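Local coordinates for protein ATP phosphoribosyltransferase regulatory subunit (Bacillus halodurans, PDB 3OD1) that probably acts with the HisG subunit in the first step of histidine biosynthesis and may allow feedback control of that step by histidine, at residues His203-Asn208 / Arg216-Leu221; Cys340-Asn345 / Ala371-Val376. All blocks are in the same frame, centred on the assembly; numbering follows the deposited sequence.

Contact 1. Residues His203-Asn208 / Arg216-Leu221; sequences HVKSLN and RLMNLL
Lys205 and Met218, the latter present as selenomethionine, cross at about a right angle, the CE methyl of Met218 set against the flank of the Lys205 chain. Lys205 runs extended beyond CG, so CG and CE lie on the same side of its zigzag; Met218 CE fits between them, 3.5 Å from Lys205 CG and 3.4 Å from Lys205 CE. The second distance is tighter than usual for two carbons. Met218 gets there by bending: its CB leaves the helix alongside the partner, and turns at chi2 (60°) and chi3 (112°) swing the methyl across. The contact uses the aliphatic stem of the lysine.

Beside this crossing, Val204 and Leu217 both aim their CB at the opposite helix, and their side chains pass each other at a slant, where the two backbones come nearest (CA to CA 7.3 Å). Val204 CG1, placed anti to the backbone N (chi1 176°), lies over the root and one branch of the leucine: 4.0 Å from Leu217 CB and 4.1 Å from Leu217 CD1. Val204 CG1 also lies 4.3 Å from Met218 CE, linking the two pairs; the two segments together bury 222 Å². Val204 and Leu217 are buried, whereas Lys205 is exposed.

Helices 197-206 and 211-220 run antiparallel here as a helical hairpin; Lys214 NZ, in the second helix, is hydrogen-bonded to Lys205 O at the end of the first. Leu188 of helix 182-193 touches both Val204 and Leu217, and Leu175 and Val178 of helix 168-179 pack on Leu217, completing the surrounding helical bundle.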
loop_
_atom_site.group_PDB
_atom_site.type_symbol
_atom_site.label_atom_id
_atom_site.label_comp_id
_atom_site.label_asym_id
_atom_site.label_seq_id
_atom_site.Cartn_x
_atom_site.Cartn_y
_atom_site.Cartn_z
ATOM N N HIS B 203 -13.337 -41.114 -15.129
ATOM C CA HIS B 203 -12.539 -40.987 -16.340
ATOM C C HIS B 203 -11.518 -42.111 -16.474
ATOM O O HIS B 203 -11.282 -42.625 -17.570
ATOM C CB HIS B 203 -11.823 -39.638 -16.371
ATOM C CG HIS B 203 -11.105 -39.372 -17.654
ATOM N ND1 HIS B 203 -9.735 -39.231 -17.728
ATOM C CD2 HIS B 203 -11.565 -39.237 -18.921
ATOM C CE1 HIS B 203 -9.385 -39.009 -18.982
ATOM N NE2 HIS B 203 -10.477 -39.009 -19.727
ATOM N N VAL B 204 -10.909 -42.484 -15.355
ATOM C CA VAL B 204 -9.893 -43.525 -15.358
ATOM C C VAL B 204 -10.500 -44.866 -15.764
ATOM O O VAL B 204 -9.897 -45.632 -16.514
ATOM C CB VAL B 204 -9.208 -43.646 -13.979
ATOM C CG1 VAL B 204 -8.216 -44.789 -13.973
ATOM C CG2 VAL B 204 -8.510 -42.343 -13.621
ATOM N N LYS B 205 -11.702 -45.141 -15.271
ATOM C CA LYS B 205 -12.380 -46.389 -15.592
ATOM C C LYS B 205 -12.858 -46.417 -17.042
ATOM O O LYS B 205 -13.074 -47.488 -17.606
ATOM C CB LYS B 205 -13.541 -46.641 -14.627
ATOM C CG LYS B 205 -13.092 -46.857 -13.194
ATOM C CD LYS B 205 -14.181 -47.501 -12.352
ATOM C CE LYS B 205 -13.673 -47.807 -10.948
ATOM N NZ LYS B 205 -14.634 -48.635 -10.164
ATOM N N SER B 206 -13.009 -45.239 -17.646
ATOM C CA SER B 206 -13.417 -45.153 -19.046
ATOM C C SER B 206 -12.240 -45.402 -19.984
ATOM O O SER B 206 -12.421 -45.872 -21.107
ATOM C CB SER B 206 -14.052 -43.796 -19.357
ATOM O OG SER B 206 -13.084 -42.756 -19.420
ATOM N N LEU B 207 -11.036 -45.090 -19.514
ATOM C CA LEU B 207 -9.840 -45.199 -20.346
ATOM C C LEU B 207 -9.547 -46.630 -20.768
ATOM O O LEU B 207 -9.925 -47.583 -20.090
ATOM C CB LEU B 207 -8.625 -44.622 -19.623
ATOM C CG LEU B 207 -8.580 -43.103 -19.464
ATOM C CD1 LEU B 207 -7.324 -42.720 -18.717
ATOM C CD2 LEU B 207 -8.632 -42.417 -20.823
ATOM N N ASN B 208 -8.866 -46.767 -21.897
ATOM C CA ASN B 208 -8.452 -48.077 -22.368
ATOM C C ASN B 208 -7.138 -48.467 -21.701
ATOM O O ASN B 208 -6.074 -48.379 -22.310
ATOM C CB ASN B 208 -8.320 -48.088 -23.893
ATOM C CG ASN B 208 -8.906 -49.340 -24.519
ATOM O OD1 ASN B 208 -9.524 -49.285 -25.582
ATOM N ND2 ASN B 208 -8.728 -50.477 -23.850
ATOM N N ARG B 216 -2.944 -47.889 -10.431
ATOM C CA ARG B 216 -1.908 -46.905 -10.175
ATOM C C ARG B 216 -2.537 -45.514 -10.169
ATOM O O ARG B 216 -2.464 -44.801 -9.171
ATOM C CB ARG B 216 -0.786 -46.999 -11.215
ATOM C CG ARG B 216 -0.028 -48.334 -11.210
ATOM C CD ARG B 216 1.429 -48.150 -11.639
ATOM N NE ARG B 216 1.570 -48.002 -13.084
ATOM C CZ ARG B 216 2.522 -47.292 -13.690
ATOM N NH1 ARG B 216 2.553 -47.233 -15.014
ATOM N NH2 ARG B 216 3.435 -46.633 -12.985
ATOM N N LEU B 217 -3.168 -45.141 -11.280
ATOM C CA LEU B 217 -3.822 -43.841 -11.382
ATOM C C LEU B 217 -4.781 -43.629 -10.217
ATOM O O LEU B 217 -4.867 -42.534 -9.652
ATOM C CB LEU B 217 -4.564 -43.712 -12.714
ATOM C CG LEU B 217 -3.667 -43.641 -13.954
ATOM C CD1 LEU B 217 -4.488 -43.473 -15.217
ATOM C CD2 LEU B 217 -2.680 -42.507 -13.816
HETATM N N MSE B 218 -5.484 -44.697 -9.858
HETATM C CA MSE B 218 -6.484 -44.667 -8.799
HETATM C C MSE B 218 -5.857 -44.407 -7.428
HETATM O O MSE B 218 -6.373 -43.604 -6.630
HETATM C CB MSE B 218 -7.251 -45.996 -8.786
HETATM C CG MSE B 218 -8.733 -45.854 -8.526
HETATM SE SE MSE B 218 -9.601 -44.751 -9.871
HETATM C CE MSE B 218 -10.675 -46.119 -10.746
ATOM N N ASN B 219 -4.740 -45.079 -7.164
ATOM C CA ASN B 219 -4.081 -44.988 -5.864
ATOM C C ASN B 219 -3.409 -43.638 -5.601
ATOM O O ASN B 219 -3.098 -43.306 -4.457
ATOM C CB ASN B 219 -3.094 -46.144 -5.672
ATOM C CG ASN B 219 -3.792 -47.451 -5.327
ATOM O OD1 ASN B 219 -4.741 -47.469 -4.540
ATOM N ND2 ASN B 219 -3.331 -48.548 -5.919
ATOM N N LEU B 220 -3.189 -42.864 -6.660
ATOM C CA LEU B 220 -2.671 -41.503 -6.519
ATOM C C LEU B 220 -3.538 -40.717 -5.554
ATOM O O LEU B 220 -3.030 -40.031 -4.679
ATOM C CB LEU B 220 -2.647 -40.791 -7.870
ATOM C CG LEU B 220 -2.357 -39.288 -7.850
ATOM C CD1 LEU B 220 -1.029 -38.997 -7.154
ATOM C CD2 LEU B 220 -2.355 -38.767 -9.275
ATOM N N LEU B 221 -4.853 -40.833 -5.722
ATOM C CA LEU B 221 -5.828 -40.111 -4.901
ATOM C C LEU B 221 -5.706 -40.413 -3.410
ATOM O O LEU B 221 -6.145 -39.629 -2.570
ATOM C CB LEU B 221 -7.241 -40.442 -5.367
ATOM C CG LEU B 221 -7.944 -39.419 -6.257
ATOM C CD1 LEU B 221 -6.967 -38.711 -7.186
ATOM C CD2 LEU B 221 -9.069 -40.089 -7.036
#

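Contact 2. Residues Cys340-Asn345 / Ala371-Val376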
loop_
_atom_site.group_PDB
_atom_site.type_symbol
_atom_site.label_atom_id
_atom_site.label_comp_id
_atom_site.label_asym_id
_atom_site.label_seq_id
_atom_site.Cartn_x
_atom_site.Cartn_y
_atom_site.Cartn_z
ATOM N N CYS B 340 -9.097 11.898 24.901
ATOM C CA CYS B 340 -9.610 13.125 24.303
ATOM C C CYS B 340 -9.575 14.283 25.304
ATOM O O CYS B 340 -10.158 14.200 26.377
ATOM C CB CYS B 340 -11.040 12.921 23.798
ATOM S SG CYS B 340 -11.801 14.406 23.097
ATOM N N ILE B 341 -8.866 15.349 24.951
ATOM C CA ILE B 341 -8.842 16.558 25.762
ATOM C C ILE B 341 -9.738 17.585 25.086
ATOM O O ILE B 341 -9.489 17.976 23.949
ATOM C CB ILE B 341 -7.410 17.131 25.897
ATOM C CG1 ILE B 341 -6.502 16.139 26.633
ATOM C CG2 ILE B 341 -7.433 18.480 26.615
ATOM C CD1 ILE B 341 -5.014 16.444 26.496
ATOM N N LEU B 342 -10.805 17.974 25.766
ATOM C CA LEU B 342 -11.718 18.994 25.253
ATOM C C LEU B 342 -11.321 20.331 25.852
ATOM O O LEU B 342 -11.205 20.458 27.070
ATOM C CB LEU B 342 -13.164 18.671 25.643
ATOM C CG LEU B 342 -13.736 17.378 25.059
ATOM C CD1 LEU B 342 -14.970 16.937 25.835
ATOM C CD2 LEU B 342 -14.048 17.550 23.567
ATOM N N PHE B 343 -11.100 21.329 25.011
ATOM C CA PHE B 343 -10.684 22.614 25.551
ATOM C C PHE B 343 -11.542 23.768 25.079
ATOM O O PHE B 343 -12.240 23.663 24.080
ATOM C CB PHE B 343 -9.202 22.892 25.261
ATOM C CG PHE B 343 -8.886 23.101 23.803
ATOM C CD1 PHE B 343 -8.786 24.379 23.277
ATOM C CD2 PHE B 343 -8.657 22.024 22.967
ATOM C CE1 PHE B 343 -8.482 24.572 21.938
ATOM C CE2 PHE B 343 -8.358 22.213 21.621
ATOM C CZ PHE B 343 -8.268 23.487 21.112
ATOM N N SER B 344 -11.505 24.862 25.832
ATOM C CA SER B 344 -12.050 26.131 25.361
ATOM C C SER B 344 -10.910 27.126 25.175
ATOM O O SER B 344 -9.755 26.836 25.505
ATOM C CB SER B 344 -13.099 26.685 26.320
ATOM O OG SER B 344 -12.533 26.987 27.583
ATOM N N ASN B 345 -11.246 28.298 24.654
ATOM C CA ASN B 345 -10.250 29.264 24.218
ATOM C C ASN B 345 -9.217 29.584 25.284
ATOM O O ASN B 345 -8.014 29.523 25.030
ATOM C CB ASN B 345 -10.940 30.548 23.763
ATOM C CG ASN B 345 -10.114 31.329 22.772
ATOM O OD1 ASN B 345 -9.406 30.750 21.947
ATOM N ND2 ASN B 345 -10.204 32.652 22.842
ATOM N N ALA B 371 -15.804 24.164 20.863
ATOM C CA ALA B 371 -16.598 24.890 19.878
ATOM C C ALA B 371 -16.753 24.114 18.555
ATOM O O ALA B 371 -17.616 24.427 17.740
ATOM C CB ALA B 371 -15.997 26.254 19.633
ATOM N N GLY B 372 -15.933 23.086 18.350
ATOM C CA GLY B 372 -15.984 22.316 17.113
ATOM C C GLY B 372 -16.765 21.014 17.177
ATOM O O GLY B 372 -16.880 20.293 16.177
ATOM N N VAL B 373 -17.317 20.704 18.347
ATOM C CA VAL B 373 -18.028 19.447 18.532
ATOM C C VAL B 373 -19.524 19.683 18.535
ATOM O O VAL B 373 -20.014 20.454 19.340
ATOM C CB VAL B 373 -17.662 18.817 19.876
ATOM C CG1 VAL B 373 -18.232 17.398 19.982
ATOM C CG2 VAL B 373 -16.179 18.799 20.032
ATOM N N THR B 374 -20.263 19.008 17.663
ATOM C CA THR B 374 -21.722 19.161 17.681
ATOM C C THR B 374 -22.390 18.424 18.856
ATOM O O THR B 374 -23.351 18.923 19.430
ATOM C CB THR B 374 -22.377 18.739 16.343
ATOM O OG1 THR B 374 -22.127 17.350 16.099
ATOM C CG2 THR B 374 -21.814 19.557 15.196
ATOM N N ASP B 375 -21.877 17.245 19.211
ATOM C CA ASP B 375 -22.453 16.440 20.301
ATOM C C ASP B 375 -21.401 15.959 21.304
ATOM O O ASP B 375 -20.884 14.840 21.192
ATOM C CB ASP B 375 -23.217 15.237 19.729
ATOM C CG ASP B 375 -23.880 14.386 20.808
ATOM O OD1 ASP B 375 -23.829 14.762 22.001
ATOM O OD2 ASP B 375 -24.458 13.340 20.455
ATOM N N VAL B 376 -21.099 16.788 22.298
ATOM C CA VAL B 376 -20.009 16.492 23.227
ATOM C C VAL B 376 -20.249 15.243 24.097
ATOM O O VAL B 376 -19.303 14.536 24.445
ATOM C CB VAL B 376 -19.660 17.705 24.111
ATOM C CG1 VAL B 376 -20.707 17.898 25.188
ATOM C CG2 VAL B 376 -18.287 17.522 24.728
#
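No flat group takes part where Leu342 meets Val373 and Val376: the contact is aliphatic, and the one aromatic ring, that of Phe343, belongs to the other face of the strand. There its side chain packs among Leu367, Ala351 and Arg348 of its own chain and against Ser140 of the second subunit. The setting is a three-layered alpha/beta domain of the family related to class II synthetase anticodon-binding domains, with strand 339-343 in the middle of a parallel sheet between strands 365-369 and 385-389. Ile341 and Phe343 face helix 348-359, the helix of the beta-alpha-beta crossover to strand 365-369; Leu342, between them, faces the loop that leaves that strand and enters helix 376-381.

Leu342 spreads its two methyls over this loop. CD1 goes to the first residue of the helix, Val376, whose CG2 is 3.5 Å away, a close methyl-to-methyl approach. The other branch, CD2, lies more loosely against Val373 CG2, at 4.3 Å. The bonds to CB of all three residues point across the gap, and the backbones stay well apart, Leu342 CA and Val376 CA being 8.9 Å from each other. Only 117 Å² is buried, but Leu342 itself is buried, with Val386 and Tyr388 of strand 385-389 also touching it.

The rotation of Val376 (chi1 75°) turns CG2 anti to the backbone N and toward the leucine, leaving CG1 between the N and the carbonyl carbon. Just before it, Asp375 occupies the N-cap position, its OD1 accepting a weak hydrogen bond from Ala378 N.

Overall arrangement
From the N terminus the chain first builds much of the synthetase-like core, then leaves strand 162-167 for a run of helices. Contact 1 closes a short loop there, with seven residues between its segments, and ties neighbouring helices 197-206 and 211-220. The chain then touches the large mixed sheet at its outermost strand 224-225, passes through helices 228-234 and 240-258, and completes the sheet from strand 265-268 to strand 313-319 before passing, by way of helix 320-327, to the C-terminal domain. Contact 2 closes a longer loop of 25 residues, which spans helix 348-359 and strand 365-369. The two loops follow in series, their centres 74 Å apart on opposite sides of the chain's centre.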